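Local coordinates for protein oxidoreductase (Streptomyces globisporus, PDB 4HX6) that uses NADH to reduce FAD and so supplies the freely diffusing FADH2 needed by the halogenase and monooxygenase of C-1027 antibiotic biosynthesis, at residues E43-T48 and D69-Q74. The protein carries 1 engineered substitution. Residues are numbered along the deposited sequence; the frame is centred on the assembly and turned at random.
With SO4 (sulfate ion), chain I.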
ATOM      1  N   GLU A  43       4.957 -19.161 -21.057  1.00 25.42           N
ATOM      2  CA  GLU A  43       5.304 -19.639 -19.724  0.99 26.55           C
ATOM      3  C   GLU A  43       4.765 -18.656 -18.693  1.00 20.22           C
ATOM      4  O   GLU A  43       5.411 -17.665 -18.362  1.00 17.33           O
ATOM      5  CB  GLU A  43       6.820 -19.803 -19.576  1.00 29.93           C
ATOM      6  CG  GLU A  43       7.265 -20.431 -18.253  1.00 33.69           C
ATOM      7  CD  GLU A  43       8.778 -20.343 -18.032  1.00 36.28           C
ATOM      8  OE1 GLU A  43       9.307 -19.215 -18.111  1.00 34.56           O
ATOM      9  OE2 GLU A  43       9.434 -21.389 -17.788  1.00 22.37           O
ATOM     10  N   PRO A  44       3.557 -18.915 -18.192  1.00 19.86           N
ATOM     11  CA  PRO A  44       2.981 -17.988 -17.208  1.00 19.95           C
ATOM     12  C   PRO A  44       3.855 -17.860 -15.956  1.00 18.15           C
ATOM     13  O   PRO A  44       4.603 -18.766 -15.617  1.00 15.99           O
ATOM     14  CB  PRO A  44       1.632 -18.623 -16.875  1.00 20.94           C
ATOM     15  CG  PRO A  44       1.291 -19.422 -18.106  1.00 28.35           C
ATOM     16  CD  PRO A  44       2.613 -19.970 -18.592  1.00 22.57           C
ATOM     17  N   ARG A  45       3.770 -16.722 -15.286  1.00 19.04           N
ATOM     18  CA  ARG A  45       4.590 -16.472 -14.101  1.00 13.26           C
ATOM     19  C   ARG A  45       3.736 -15.796 -13.050  1.00 16.43           C
ATOM     20  O   ARG A  45       2.743 -15.145 -13.384  1.00 20.65           O
ATOM     21  CB  ARG A  45       5.771 -15.552 -14.457  1.00 12.75           C
ATOM     22  CG  ARG A  45       6.815 -16.215 -15.355  1.00 19.63           C
ATOM     23  CD  ARG A  45       7.536 -17.352 -14.630  1.00 19.68           C
ATOM     24  NE  ARG A  45       8.217 -16.885 -13.419  1.00 20.39           N
ATOM     25  CZ  ARG A  45       8.861 -17.688 -12.578  1.00 23.14           C
ATOM     26  NH1 ARG A  45       8.905 -18.995 -12.825  1.00 22.76           N
ATOM     27  NH2 ARG A  45       9.456 -17.191 -11.493  1.00 18.92           N
ATOM     28  N   GLY A  46       4.118 -15.949 -11.789  1.00 14.05           N
ATOM     29  CA  GLY A  46       3.433 -15.278 -10.702  1.00 14.89           C
ATOM     30  C   GLY A  46       4.471 -14.701  -9.760  1.00 13.17           C
ATOM     31  O   GLY A  46       5.604 -15.169  -9.726  1.00 11.44           O
HETATM   32  N   MSE A  47       4.095 -13.675  -9.010  1.00 11.20           N
HETATM   33  CA  MSE A  47       4.990 -13.112  -8.016  1.00 11.16           C
HETATM   34  C   MSE A  47       4.149 -12.633  -6.860  1.00 12.89           C
HETATM   35  O   MSE A  47       3.183 -11.881  -7.047  1.00 15.46           O
HETATM   36  CB  MSE A  47       5.753 -11.918  -8.620  1.00 10.87           C
HETATM   37  CG  MSE A  47       6.861 -11.400  -7.742  1.00 19.02           C
HETATM   38 SE   MSE A  47       7.396  -9.637  -8.458  0.65 28.20          SE
HETATM   39  CE  MSE A  47       5.671  -8.829  -8.614  1.00 19.92           C
ATOM     40  N   THR A  48       4.488 -13.083  -5.666  1.00 13.96           N
ATOM     41  CA  THR A  48       3.822 -12.580  -4.480  1.00 20.65           C
ATOM     42  C   THR A  48       4.211 -11.124  -4.335  1.00 21.38           C
ATOM     43  O   THR A  48       5.388 -10.788  -4.407  1.00 21.31           O
ATOM     44  CB  THR A  48       4.243 -13.377  -3.260  1.00 21.16           C
ATOM     45  OG1 THR A  48       3.931 -14.759  -3.494  1.00 25.76           O
ATOM     46  CG2 THR A  48       3.509 -12.891  -2.014  1.00 19.95           C
ATOM     47  N   ASP A  69      14.759  -6.373 -10.563  1.00 31.89           N
ATOM     48  CA  ASP A  69      15.489  -7.631 -10.435  1.00 39.78           C
ATOM     49  C   ASP A  69      14.557  -8.831 -10.597  1.00 33.07           C
ATOM     50  O   ASP A  69      15.011  -9.971 -10.672  1.00 38.38           O
ATOM     51  CB  ASP A  69      16.206  -7.706  -9.085  1.00 46.85           C
ATOM     52  CG  ASP A  69      15.239  -7.844  -7.918  1.00 54.88           C
ATOM     53  OD1 ASP A  69      14.112  -7.311  -8.006  1.00 45.35           O
ATOM     54  OD2 ASP A  69      15.608  -8.487  -6.910  1.00 63.32           O
ATOM     55  N   ALA A  70      13.253  -8.581 -10.642  1.00 20.00           N
ATOM     56  CA  ALA A  70      12.297  -9.684 -10.750  1.00 19.64           C
ATOM     57  C   ALA A  70      12.154 -10.180 -12.191  1.00 23.64           C
ATOM     58  O   ALA A  70      12.167  -9.386 -13.138  1.00 14.13           O
ATOM     59  CB  ALA A  70      10.946  -9.279 -10.205  1.00 20.23           C
ATOM     60  N   VAL A  71      12.013 -11.495 -12.344  1.00 17.57           N
ATOM     61  CA  VAL A  71      11.651 -12.069 -13.631  1.00 20.94           C
ATOM     62  C   VAL A  71      10.353 -11.435 -14.119  1.00 17.94           C
ATOM     63  O   VAL A  71      10.179 -11.183 -15.314  1.00 18.42           O
ATOM     64  CB  VAL A  71      11.451 -13.594 -13.512  1.00 22.89           C
ATOM     65  CG1 VAL A  71      10.743 -14.150 -14.746  1.00 24.80           C
ATOM     66  CG2 VAL A  71      12.792 -14.279 -13.266  1.00 22.65           C
HETATM   67  N   MSE A  72       9.450 -11.179 -13.182  1.00 14.20           N
HETATM   68  CA  MSE A  72       8.150 -10.598 -13.501  1.00 16.84           C
HETATM   69  C   MSE A  72       8.286  -9.250 -14.226  1.00 17.32           C
HETATM   70  O   MSE A  72       7.425  -8.887 -15.024  1.00 15.77           O
HETATM   71  CB  MSE A  72       7.309 -10.441 -12.225  1.00 15.49           C
HETATM   72  CG  MSE A  72       5.949  -9.793 -12.451  1.00 22.97           C
HETATM   73 SE   MSE A  72       4.746 -10.883 -13.561  0.54 17.45          SE
HETATM   74  CE  MSE A  72       4.731 -12.400 -12.349  1.00 13.41           C
ATOM     75  N   HIS A  73       9.365  -8.513 -13.968  1.00 13.90           N
ATOM     76  CA  HIS A  73       9.491  -7.175 -14.541  1.00 13.85           C
ATOM     77  C   HIS A  73       9.477  -7.252 -16.059  1.00 14.00           C
ATOM     78  O   HIS A  73       8.695  -6.564 -16.714  1.00 12.82           O
ATOM     79  CB  HIS A  73      10.769  -6.467 -14.084  1.00 13.97           C
ATOM     80  CG  HIS A  73      10.830  -5.014 -14.468  1.00 16.56           C
ATOM     81  ND1 HIS A  73      11.314  -4.578 -15.688  1.00 17.45           N
ATOM     82  CD2 HIS A  73      10.470  -3.896 -13.788  1.00 15.63           C
ATOM     83  CE1 HIS A  73      11.246  -3.257 -15.742  1.00 22.61           C
ATOM     84  NE2 HIS A  73      10.745  -2.816 -14.598  1.00 18.12           N
ATOM     85  N   GLN A  74      10.324  -8.107 -16.611  1.00 13.58           N
ATOM     86  CA  GLN A  74      10.390  -8.250 -18.062  1.00 17.52           C
ATOM     87  C   GLN A  74       9.128  -8.919 -18.634  1.00 18.74           C
ATOM     88  O   GLN A  74       8.732  -8.640 -19.757  1.00 18.04           O
ATOM     89  CB  GLN A  74      11.653  -9.021 -18.468  1.00 19.40           C
ATOM     90  CG  GLN A  74      11.902  -9.060 -19.973  1.00 20.47           C
ATOM     91  CD  GLN A  74      11.149 -10.185 -20.656  1.00 32.16           C
ATOM     92  OE1 GLN A  74      10.865 -11.217 -20.042  1.00 26.46           O
ATOM     93  NE2 GLN A  74      10.825  -9.996 -21.936  1.00 32.83           N
TER
HETATM   94  S   SO4 I 201      10.419 -13.346  -9.708  1.00 27.58           S
HETATM   95  O1  SO4 I 201       9.530 -12.680 -10.662  1.00 21.91           O
HETATM   96  O2  SO4 I 201      10.150 -14.785  -9.756  1.00 24.46           O
HETATM   97  O3  SO4 I 201      11.823 -13.093 -10.037  1.00 23.46           O
HETATM   98  O4  SO4 I 201      10.153 -12.831  -8.356  1.00 23.57           O
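Met72 and Met47, both selenomethionine, pack against each other where the first turn of helix 71-78 meets strand 45-49. Within this chain it is an outermost strand of the large antiparallel sheet in the flavin reductase-like domain. The tight part is formed by the two selenomethionines and the strand backbone. Met72 is bent at chi2 and chi3, which brings its CE up to the strand. There CE lies 3.5 Å from Gly46 C and also touches Arg45 CB. Met47 runs out with CG anti to the backbone N (chi1 -171°). Its SE then sits 3.9 Å from Met72 CB and 4.0 Å from Ala70 CB. Val39 of strand 35-39 also packs on Met72.

The other side is looser and polar. Arg45 and the partly exposed Val71 cross at about a right angle, with one contact, Arg45 NE to Val71 CG1 at 4.0 Å. A sulfate, probably from the crystallisation liquor, bridges the two segments here. The helix start grips it with two backbone amides, and His101 ND1 adds another bond. His101 binds FAD, and so does Val66, which touches Met47, consistent with the sulfate lying at the edge of the flavin site. Arg45 NH1 is held by His103 O. Val71 N reaches sulfate O3 at 2.8 Å and Met72 N reaches O1 at 2.9 Å. Arg45 NH2 meets sulfate O2 at the guanidinium edge, 3.0 Å away, through a bent bond of 138°.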